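Local atomic coordinates of 1-phosphatidylinositol 4,5-bisphosphate phosphodiesterase (Drosophila melanogaster, PDB entry 6IRB), a protein that belongs to the phospholipase C-beta family and is represented here by a long, almost wholly helical region of coiled-coil type. Residues Ala118-Leu123 against Lys192-His197; Arg129-Leu134 against Glu177-Ile182; Ala136-Met141 against Lys173-Glu178. The protein carries 2 engineered substitutions. All blocks are in the same frame, centred on the assembly; numbering follows the deposited sequence.

Contact 1. Residues Ala118-Leu123 against Lys192-His197; sequences AQIKQL and KLKLAH
L193 packs against I120 and L123 across two antiparallel helices. They form the arms of a long helical hairpin, consistent with the C-terminal coiled-coil region of the phospholipase C-beta family. The axes of the two short segments approach to 10.5 Å, and I120 and L193 have the nearest CA atoms.

The apolar contacts come first. L193 CD2 lies 3.5 Å from L123 CD2, and it also approaches L123 CB. The two leucine side chains run past each other in opposite directions. L193 has CG anti to its backbone N (chi1 -165°), which sends its branches into the gap between the helices. There L193 CG meets I120 CD1 at 3.9 Å. The same I120 CD1 touches K194 CG at 3.8 Å, so K194 contributes aliphatic chain here. Their side chains cross at about a right angle. M190, on the same helix as L193, also touches I120 and L123.

The second group is formed around the H197 ring. I120 CD1 sits in the ring plane at the edge, 3.6 Å from H197 ND1. I120 CG1 adds a contact with H197 CE1 at 3.6 Å. One isoleucine therefore joins the leucine packing to the imidazole.

The polar contact is on H197 NE2, which donates a hydrogen bond to Q119 OE1. The bond is bent, with an angle of 137° at the hydrogen, and its very short modelled length is doubtful. The acceptor lies at the ring edge, near its plane. The Q119 amide and the ring are 25° apart. H197 is buried, and its backbone O accepts a hydrogen bond from Q116 NE2. L193 CD1 stands 3.9 Å from Q119 OE1.

Contact 2. Residues Arg129-Leu134 against Glu177-Ile182; sequences RDIKDL and EEKKQI
D130 meets I182 through its CB, which lies 3.9 Å from I182 CD1. The carboxylate does not make this contact. D130 OD2 instead has a long, weak ion pair with R126 on its own helix. I182 reaches across because its CG1 is anti to the backbone N (chi1 -154°), with CD1 carried out at the end. Q186, further along the helix of I182, also touches both D130 and I131.

I131 comes next, and its CA is nearest to that of I182, at 7.6 Å. Its side chain turns to another partner. I131 CG2 lies 3.7 Å from K179 NZ, and the two side chains cross at about a right angle. The K179 chain bends at chi2 (-90°), which swings its end over toward the first helix. The ammonium is not held by the isoleucine. Its hydrogen bond goes to N135 OD1, on the same helix as I131. K179 thus ties the two helices together through its polar end, while its CE stands near L134.

These residues belong to the antiparallel pair of helices that forms the hairpin of this coiled-coil region. The axes of the short segments are 11.3 Å apart at closest approach, with 168° between their directions.

L134 is the most covered residue on its side. Its CB points toward the other helix, and the CD2 methyl does the touching. L134 CD2 lies 4.3 Å from I182 CD1, a loose apolar contact. It also sits 4.3 Å from the backbone O of E178 and 4.4 Å from E178 CB. The E178 carboxylate is engaged beyond this segment, through a hydrogen bond from Q138. The remaining neighbour of L134 CD2 is K179 CE, at 4.5 Å.

Contact 3. Residues Ala136-Met141 against Lys173-Glu178; sequences AKQAKM and KRFMEE
Q138 spans the gap between the two antiparallel helices and touches F175 and E178. Its side chain can be followed outward. CB lies over the face of the F175 ring, 4.1 Å from the ring centroid and 12° off the normal. This is a CH-pi contact. CG is anti to the carbonyl carbon (chi1 -67°), and the extended chain beyond it runs past the phenylalanine toward the second helix. Q138 CG comes 3.4 Å from E178 OE1. CD and OE1 pass beside the start of the phenylalanine side chain, with Q138 OE1 3.7 Å from F175 CB. NE2 ends the chain and gives two hydrogen bonds. One goes to the backbone O of F175, 3.0 Å from Q138 NE2, on a lone pair in the carbonyl plane. The other goes to E178 OE1, 2.7 Å from Q138 NE2, on the anti lone pair. The amide and carboxylate planes are nearly coplanar, 20° apart.

M141, a selenomethionine, covers the next part of the interface. Its CE sits at the edge of the F175 ring, 3.3 Å from F175 CE1. Its SE lies over one face of the R174 guanidinium.

The other E178 oxygen, OE2, faces two basic groups. R174 NE, on the same helix, makes a weak salt bridge to E178 OE2 at 3.3 Å. K137 NZ approaches E178 OE2 from the opposite helix at 3.7 Å, a long and weak pair. K137 NZ also stands at the edge of the guanidinium.

The two bonds from NE2 fix the rotation of the buried Q138 amide. The two cations and the amide donor would probably keep E178 ionised. The interface thus sets a buried amide and a charged cluster beside the F175 and M141 packing.

In the fold
All three contacts pair helix 18-150 with helix 157-210. These helices run antiparallel as a hairpin, joined by a short link between residues 150 and 157. Contact 3 is nearest that link along the chain, then contact 2, then contact 1. The centres of contacts 2 and 3 are 8 Å apart. The two touch and share E177 and E178. Contact 1 lies 20 Å from contact 2 and 28 Å from contact 3, centre to centre, and touches neither. All lie on the same side of the chain's centre. The paired arms thus make up one end of a very elongated molecule, held together by successive side-chain contacts.

Contact 1. Residues Ala118-Leu123 against Lys192-His197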
loop_
_atom_site.group_PDB
_atom_site.type_symbol
_atom_site.label_atom_id
_atom_site.label_comp_id
_atom_site.label_asym_id
_atom_site.label_seq_id
_atom_site.Cartn_x
_atom_site.Cartn_y
_atom_site.Cartn_z
ATOM N N ALA A 118 -15.777 -33.181 8.300
ATOM C CA ALA A 118 -14.932 -34.369 8.269
ATOM C C ALA A 118 -15.003 -35.145 9.579
ATOM O O ALA A 118 -14.935 -36.379 9.567
ATOM C CB ALA A 118 -13.489 -33.978 7.960
ATOM N N GLN A 119 -15.138 -34.454 10.714
ATOM C CA GLN A 119 -15.260 -35.165 11.983
ATOM C C GLN A 119 -16.605 -35.877 12.081
ATOM O O GLN A 119 -16.682 -37.043 12.493
ATOM C CB GLN A 119 -15.083 -34.214 13.173
ATOM C CG GLN A 119 -13.672 -33.705 13.438
ATOM C CD GLN A 119 -13.645 -32.445 14.297
ATOM O OE1 GLN A 119 -14.629 -32.098 14.951
ATOM N NE2 GLN A 119 -12.485 -31.809 14.369
ATOM N N ILE A 120 -17.684 -35.155 11.768
ATOM C CA ILE A 120 -19.020 -35.744 11.670
ATOM C C ILE A 120 -19.009 -37.037 10.857
ATOM O O ILE A 120 -19.468 -38.088 11.320
ATOM C CB ILE A 120 -20.011 -34.715 11.094
ATOM C CG1 ILE A 120 -20.143 -33.518 12.041
ATOM C CG2 ILE A 120 -21.365 -35.338 10.879
ATOM C CD1 ILE A 120 -20.916 -33.805 13.327
ATOM N N LYS A 121 -18.436 -37.004 9.655
ATOM C CA LYS A 121 -18.468 -38.222 8.852
ATOM C C LYS A 121 -17.589 -39.294 9.468
ATOM O O LYS A 121 -17.898 -40.483 9.359
ATOM C CB LYS A 121 -18.040 -37.943 7.415
ATOM C CG LYS A 121 -18.019 -39.185 6.537
ATOM C CD LYS A 121 -18.798 -38.997 5.254
ATOM C CE LYS A 121 -18.623 -40.193 4.320
ATOM N NZ LYS A 121 -17.186 -40.568 4.131
ATOM N N GLN A 122 -16.498 -38.896 10.113
ATOM C CA GLN A 122 -15.650 -39.869 10.784
ATOM C C GLN A 122 -16.415 -40.555 11.904
ATOM O O GLN A 122 -16.262 -41.762 12.130
ATOM C CB GLN A 122 -14.406 -39.174 11.330
ATOM C CG GLN A 122 -13.217 -39.231 10.401
ATOM C CD GLN A 122 -11.961 -38.677 11.031
ATOM O OE1 GLN A 122 -11.905 -38.443 12.239
ATOM N NE2 GLN A 122 -10.944 -38.453 10.207
ATOM N N LEU A 123 -17.233 -39.795 12.631
ATOM C CA LEU A 123 -18.053 -40.398 13.673
ATOM C C LEU A 123 -19.133 -41.297 13.085
ATOM O O LEU A 123 -19.213 -42.484 13.424
ATOM C CB LEU A 123 -18.681 -39.318 14.547
ATOM C CG LEU A 123 -19.027 -39.884 15.925
ATOM C CD1 LEU A 123 -17.843 -40.665 16.484
ATOM C CD2 LEU A 123 -19.544 -38.832 16.912
ATOM N N LYS A 192 -22.822 -34.455 21.370
ATOM C CA LYS A 192 -21.643 -33.804 21.918
ATOM C C LYS A 192 -20.724 -33.337 20.791
ATOM O O LYS A 192 -20.227 -32.204 20.815
ATOM C CB LYS A 192 -20.934 -34.767 22.882
ATOM C CG LYS A 192 -19.418 -34.535 23.122
ATOM C CD LYS A 192 -18.953 -33.085 23.349
ATOM C CE LYS A 192 -17.561 -32.888 22.725
ATOM N NZ LYS A 192 -16.929 -31.598 23.083
ATOM N N LEU A 193 -20.519 -34.179 19.775
ATOM C CA LEU A 193 -19.790 -33.744 18.586
ATOM C C LEU A 193 -20.382 -32.469 17.986
ATOM O O LEU A 193 -19.676 -31.465 17.823
ATOM C CB LEU A 193 -19.734 -34.861 17.535
ATOM C CG LEU A 193 -18.684 -34.569 16.448
ATOM C CD1 LEU A 193 -17.504 -33.827 17.031
ATOM C CD2 LEU A 193 -18.182 -35.812 15.725
ATOM N N LYS A 194 -21.664 -32.502 17.596
ATOM C CA LYS A 194 -22.239 -31.310 16.978
ATOM C C LYS A 194 -22.209 -30.089 17.882
ATOM O O LYS A 194 -22.081 -28.965 17.383
ATOM C CB LYS A 194 -23.668 -31.552 16.517
ATOM C CG LYS A 194 -23.793 -32.385 15.275
ATOM C CD LYS A 194 -25.228 -32.810 15.083
ATOM C CE LYS A 194 -25.363 -33.749 13.906
ATOM N NZ LYS A 194 -25.231 -32.993 12.624
ATOM N N LEU A 195 -22.271 -30.277 19.204
ATOM C CA LEU A 195 -22.164 -29.120 20.095
ATOM C C LEU A 195 -20.771 -28.516 20.088
ATOM O O LEU A 195 -20.633 -27.297 20.231
ATOM C CB LEU A 195 -22.573 -29.470 21.525
ATOM C CG LEU A 195 -24.068 -29.688 21.786
ATOM C CD1 LEU A 195 -24.401 -29.477 23.264
ATOM C CD2 LEU A 195 -24.899 -28.762 20.910
ATOM N N ALA A 196 -19.731 -29.335 19.958
ATOM C CA ALA A 196 -18.398 -28.763 19.856
ATOM C C ALA A 196 -18.277 -27.936 18.586
ATOM O O ALA A 196 -17.806 -26.793 18.616
ATOM C CB ALA A 196 -17.347 -29.871 19.889
ATOM N N HIS A 197 -18.735 -28.489 17.460
ATOM C CA HIS A 197 -18.686 -27.766 16.193
ATOM C C HIS A 197 -19.431 -26.443 16.295
ATOM O O HIS A 197 -18.931 -25.399 15.861
ATOM C CB HIS A 197 -19.233 -28.637 15.068
ATOM C CG HIS A 197 -18.335 -29.787 14.713
ATOM N ND1 HIS A 197 -18.813 -31.048 14.434
ATOM C CD2 HIS A 197 -16.986 -29.870 14.615
ATOM C CE1 HIS A 197 -17.801 -31.855 14.160
ATOM N NE2 HIS A 197 -16.681 -31.165 14.265
#

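Contact 2. Residues Arg129-Leu134 against Glu177-Ile182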
loop_
_atom_site.group_PDB
_atom_site.type_symbol
_atom_site.label_atom_id
_atom_site.label_comp_id
_atom_site.label_asym_id
_atom_site.label_seq_id
_atom_site.Cartn_x
_atom_site.Cartn_y
_atom_site.Cartn_z
ATOM N N ARG A 129 -19.862 -49.017 11.962
ATOM C CA ARG A 129 -18.989 -50.162 12.212
ATOM C C ARG A 129 -19.330 -50.829 13.534
ATOM O O ARG A 129 -19.421 -52.058 13.627
ATOM C CB ARG A 129 -17.541 -49.689 12.237
ATOM C CG ARG A 129 -16.859 -49.728 10.903
ATOM C CD ARG A 129 -15.610 -48.848 10.936
ATOM N NE ARG A 129 -15.319 -48.159 9.674
ATOM C CZ ARG A 129 -15.268 -48.712 8.461
ATOM N NH1 ARG A 129 -15.486 -50.009 8.276
ATOM N NH2 ARG A 129 -14.990 -47.945 7.414
ATOM N N ASP A 130 -19.490 -50.021 14.577
ATOM C CA ASP A 130 -19.867 -50.529 15.889
ATOM C C ASP A 130 -21.083 -51.439 15.801
ATOM O O ASP A 130 -21.095 -52.537 16.370
ATOM C CB ASP A 130 -20.118 -49.354 16.827
ATOM C CG ASP A 130 -18.848 -48.582 17.117
ATOM O OD1 ASP A 130 -17.764 -49.212 17.089
ATOM O OD2 ASP A 130 -18.934 -47.353 17.356
ATOM N N ILE A 131 -22.117 -50.992 15.086
ATOM C CA ILE A 131 -23.344 -51.776 14.999
ATOM C C ILE A 131 -23.134 -53.071 14.230
ATOM O O ILE A 131 -23.589 -54.131 14.668
ATOM C CB ILE A 131 -24.460 -50.928 14.367
ATOM C CG1 ILE A 131 -24.483 -49.537 15.019
ATOM C CG2 ILE A 131 -25.783 -51.659 14.429
ATOM C CD1 ILE A 131 -25.744 -48.730 14.754
ATOM N N LYS A 132 -22.423 -53.031 13.102
ATOM C CA LYS A 132 -22.088 -54.286 12.435
ATOM C C LYS A 132 -21.326 -55.182 13.397
ATOM O O LYS A 132 -21.693 -56.342 13.607
ATOM C CB LYS A 132 -21.287 -54.069 11.157
ATOM C CG LYS A 132 -21.182 -55.383 10.393
ATOM C CD LYS A 132 -19.849 -56.090 10.553
ATOM C CE LYS A 132 -20.005 -57.563 10.194
ATOM N NZ LYS A 132 -18.794 -58.363 10.505
ATOM N N ASP A 133 -20.163 -54.706 13.853
ATOM C CA ASP A 133 -19.371 -55.372 14.882
ATOM C C ASP A 133 -20.249 -56.008 15.953
ATOM O O ASP A 133 -20.172 -57.211 16.213
ATOM C CB ASP A 133 -18.407 -54.366 15.512
ATOM C CG ASP A 133 -17.296 -53.958 14.569
ATOM O OD1 ASP A 133 -17.312 -54.404 13.399
ATOM O OD2 ASP A 133 -16.413 -53.179 14.986
ATOM N N LEU A 134 -21.028 -55.176 16.644
ATOM C CA LEU A 134 -22.001 -55.682 17.604
ATOM C C LEU A 134 -22.846 -56.812 17.021
ATOM O O LEU A 134 -22.987 -57.877 17.635
ATOM C CB LEU A 134 -22.890 -54.548 18.095
ATOM C CG LEU A 134 -23.676 -55.068 19.295
ATOM C CD1 LEU A 134 -22.718 -55.440 20.431
ATOM C CD2 LEU A 134 -24.725 -54.057 19.753
ATOM N N GLU A 177 -31.546 -55.122 24.512
ATOM C CA GLU A 177 -31.013 -54.143 25.455
ATOM C C GLU A 177 -29.664 -53.617 24.973
ATOM O O GLU A 177 -29.406 -52.407 25.004
ATOM C CB GLU A 177 -30.903 -54.750 26.852
ATOM C CG GLU A 177 -32.200 -55.367 27.387
ATOM C CD GLU A 177 -33.464 -54.594 27.008
ATOM O OE1 GLU A 177 -33.969 -53.810 27.844
ATOM O OE2 GLU A 177 -33.977 -54.798 25.884
ATOM N N GLU A 178 -28.777 -54.525 24.550
ATOM C CA GLU A 178 -27.524 -54.122 23.916
ATOM C C GLU A 178 -27.760 -53.090 22.814
ATOM O O GLU A 178 -27.054 -52.077 22.728
ATOM C CB GLU A 178 -26.797 -55.349 23.359
ATOM C CG GLU A 178 -25.941 -56.094 24.374
ATOM C CD GLU A 178 -25.344 -57.390 23.823
ATOM O OE1 GLU A 178 -25.665 -57.756 22.671
ATOM O OE2 GLU A 178 -24.527 -58.029 24.530
ATOM N N LYS A 179 -28.762 -53.335 21.963
ATOM C CA LYS A 179 -29.066 -52.415 20.874
ATOM C C LYS A 179 -29.529 -51.060 21.390
ATOM O O LYS A 179 -29.116 -50.014 20.872
ATOM C CB LYS A 179 -30.128 -53.026 19.964
ATOM C CG LYS A 179 -29.590 -54.074 19.037
ATOM C CD LYS A 179 -29.130 -53.458 17.726
ATOM C CE LYS A 179 -28.210 -54.408 16.976
ATOM N NZ LYS A 179 -28.277 -54.215 15.501
ATOM N N LYS A 180 -30.394 -51.062 22.410
ATOM C CA LYS A 180 -30.838 -49.819 23.028
ATOM C C LYS A 180 -29.657 -48.999 23.523
ATOM O O LYS A 180 -29.588 -47.790 23.282
ATOM C CB LYS A 180 -31.795 -50.138 24.180
ATOM C CG LYS A 180 -31.748 -49.152 25.343
ATOM C CD LYS A 180 -33.001 -49.238 26.232
ATOM C CE LYS A 180 -32.883 -50.303 27.326
ATOM N NZ LYS A 180 -33.382 -49.810 28.658
ATOM N N GLN A 181 -28.722 -49.637 24.224
ATOM C CA GLN A 181 -27.564 -48.909 24.734
ATOM C C GLN A 181 -26.735 -48.286 23.612
ATOM O O GLN A 181 -26.403 -47.097 23.666
ATOM C CB GLN A 181 -26.713 -49.811 25.618
ATOM C CG GLN A 181 -27.045 -49.632 27.086
ATOM C CD GLN A 181 -26.386 -50.668 27.966
ATOM O OE1 GLN A 181 -25.808 -51.639 27.476
ATOM N NE2 GLN A 181 -26.484 -50.477 29.282
ATOM N N ILE A 182 -26.370 -49.071 22.596
ATOM C CA ILE A 182 -25.546 -48.504 21.527
ATOM C C ILE A 182 -26.303 -47.417 20.790
ATOM O O ILE A 182 -25.705 -46.442 20.317
ATOM C CB ILE A 182 -25.046 -49.584 20.553
ATOM C CG1 ILE A 182 -23.753 -49.107 19.900
ATOM C CG2 ILE A 182 -26.063 -49.884 19.450
ATOM C CD1 ILE A 182 -22.760 -50.217 19.575
#

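Contact 3. Residues Ala136-Met141 against Lys173-Glu178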
loop_
_atom_site.group_PDB
_atom_site.type_symbol
_atom_site.label_atom_id
_atom_site.label_comp_id
_atom_site.label_asym_id
_atom_site.label_seq_id
_atom_site.Cartn_x
_atom_site.Cartn_y
_atom_site.Cartn_z
ATOM N N ALA A 136 -22.288 -58.888 14.622
ATOM C CA ALA A 136 -21.450 -60.077 14.612
ATOM C C ALA A 136 -21.382 -60.722 15.992
ATOM O O ALA A 136 -21.781 -61.880 16.166
ATOM C CB ALA A 136 -20.051 -59.711 14.116
ATOM N N LYS A 137 -20.900 -59.979 16.994
ATOM C CA LYS A 137 -20.797 -60.533 18.344
ATOM C C LYS A 137 -22.112 -61.175 18.766
ATOM O O LYS A 137 -22.138 -62.310 19.261
ATOM C CB LYS A 137 -20.376 -59.457 19.346
ATOM C CG LYS A 137 -20.173 -59.991 20.767
ATOM C CD LYS A 137 -19.448 -58.991 21.668
ATOM C CE LYS A 137 -19.739 -59.236 23.156
ATOM N NZ LYS A 137 -21.203 -59.272 23.490
ATOM N N GLN A 138 -23.223 -60.467 18.541
ATOM C CA GLN A 138 -24.526 -61.033 18.867
ATOM C C GLN A 138 -24.746 -62.318 18.090
ATOM O O GLN A 138 -25.124 -63.352 18.658
ATOM C CB GLN A 138 -25.637 -60.025 18.572
ATOM C CG GLN A 138 -25.619 -58.799 19.483
ATOM C CD GLN A 138 -26.902 -57.984 19.422
ATOM O OE1 GLN A 138 -27.666 -58.071 18.460
ATOM N NE2 GLN A 138 -27.152 -57.201 20.460
ATOM N N ALA A 139 -24.449 -62.288 16.797
ATOM C CA ALA A 139 -24.608 -63.493 16.004
ATOM C C ALA A 139 -23.730 -64.617 16.542
ATOM O O ALA A 139 -24.199 -65.752 16.699
ATOM C CB ALA A 139 -24.283 -63.200 14.542
ATOM N N LYS A 140 -22.469 -64.317 16.875
ATOM C CA LYS A 140 -21.556 -65.387 17.266
ATOM C C LYS A 140 -22.034 -66.103 18.512
ATOM O O LYS A 140 -21.976 -67.336 18.588
ATOM C CB LYS A 140 -20.148 -64.860 17.504
ATOM C CG LYS A 140 -19.243 -65.946 18.074
ATOM C CD LYS A 140 -18.427 -66.606 16.982
ATOM C CE LYS A 140 -17.943 -67.982 17.400
ATOM N NZ LYS A 140 -17.169 -68.647 16.311
HETATM N N MSE A 141 -22.497 -65.357 19.500
HETATM C CA MSE A 141 -23.097 -66.006 20.636
HETATM C C MSE A 141 -24.235 -66.912 20.232
HETATM O O MSE A 141 -24.368 -68.005 20.777
HETATM C CB MSE A 141 -23.536 -65.004 21.666
HETATM C CG MSE A 141 -23.781 -65.693 22.967
HETATM SE SE MSE A 141 -24.380 -64.450 24.282
HETATM C CE MSE A 141 -24.675 -62.909 23.129
ATOM N N LYS A 173 -33.751 -60.785 24.408
ATOM C CA LYS A 173 -33.837 -59.679 25.363
ATOM C C LYS A 173 -32.502 -58.961 25.466
ATOM O O LYS A 173 -32.423 -57.738 25.312
ATOM C CB LYS A 173 -34.247 -60.183 26.752
ATOM C CG LYS A 173 -35.728 -60.093 27.112
ATOM C CD LYS A 173 -35.922 -60.404 28.605
ATOM C CE LYS A 173 -37.351 -60.794 28.961
ATOM N NZ LYS A 173 -38.150 -59.594 29.330
ATOM N N ARG A 174 -31.434 -59.723 25.698
ATOM C CA ARG A 174 -30.107 -59.140 25.852
ATOM C C ARG A 174 -29.699 -58.431 24.563
ATOM O O ARG A 174 -29.137 -57.327 24.602
ATOM C CB ARG A 174 -29.119 -60.228 26.289
ATOM C CG ARG A 174 -27.639 -59.896 26.249
ATOM C CD ARG A 174 -26.810 -61.179 26.101
ATOM N NE ARG A 174 -25.387 -60.932 25.853
ATOM C CZ ARG A 174 -24.447 -60.929 26.799
ATOM N NH1 ARG A 174 -24.774 -61.162 28.063
ATOM N NH2 ARG A 174 -23.177 -60.698 26.479
ATOM N N PHE A 175 -29.956 -59.065 23.410
ATOM C CA PHE A 175 -29.630 -58.454 22.124
ATOM C C PHE A 175 -30.328 -57.122 21.954
ATOM O O PHE A 175 -29.752 -56.172 21.419
ATOM C CB PHE A 175 -30.062 -59.365 20.979
ATOM C CG PHE A 175 -29.296 -60.648 20.884
ATOM C CD1 PHE A 175 -28.189 -60.882 21.682
ATOM C CD2 PHE A 175 -29.682 -61.628 19.984
ATOM C CE1 PHE A 175 -27.484 -62.066 21.578
ATOM C CE2 PHE A 175 -28.977 -62.818 19.878
ATOM C CZ PHE A 175 -27.877 -63.035 20.676
HETATM N N MSE A 176 -31.566 -57.036 22.399
HETATM C CA MSE A 176 -32.318 -55.802 22.297
HETATM C C MSE A 176 -31.836 -54.739 23.267
HETATM O O MSE A 176 -31.764 -53.567 22.903
HETATM C CB MSE A 176 -33.796 -56.096 22.460
HETATM C CG MSE A 176 -34.372 -56.598 21.152
HETATM SE SE MSE A 176 -35.901 -57.770 21.333
HETATM C CE MSE A 176 -37.276 -56.633 20.539
ATOM N N GLU A 177 -31.546 -55.122 24.512
ATOM C CA GLU A 177 -31.013 -54.143 25.455
ATOM C C GLU A 177 -29.664 -53.617 24.973
ATOM O O GLU A 177 -29.406 -52.407 25.004
ATOM C CB GLU A 177 -30.903 -54.750 26.852
ATOM C CG GLU A 177 -32.200 -55.367 27.387
ATOM C CD GLU A 177 -33.464 -54.594 27.008
ATOM O OE1 GLU A 177 -33.969 -53.810 27.844
ATOM O OE2 GLU A 177 -33.977 -54.798 25.884
ATOM N N GLU A 178 -28.777 -54.525 24.550
ATOM C CA GLU A 178 -27.524 -54.122 23.916
ATOM C C GLU A 178 -27.760 -53.090 22.814
ATOM O O GLU A 178 -27.054 -52.077 22.728
ATOM C CB GLU A 178 -26.797 -55.349 23.359
ATOM C CG GLU A 178 -25.941 -56.094 24.374
ATOM C CD GLU A 178 -25.344 -57.390 23.823
ATOM O OE1 GLU A 178 -25.665 -57.756 22.671
ATOM O OE2 GLU A 178 -24.527 -58.029 24.530
#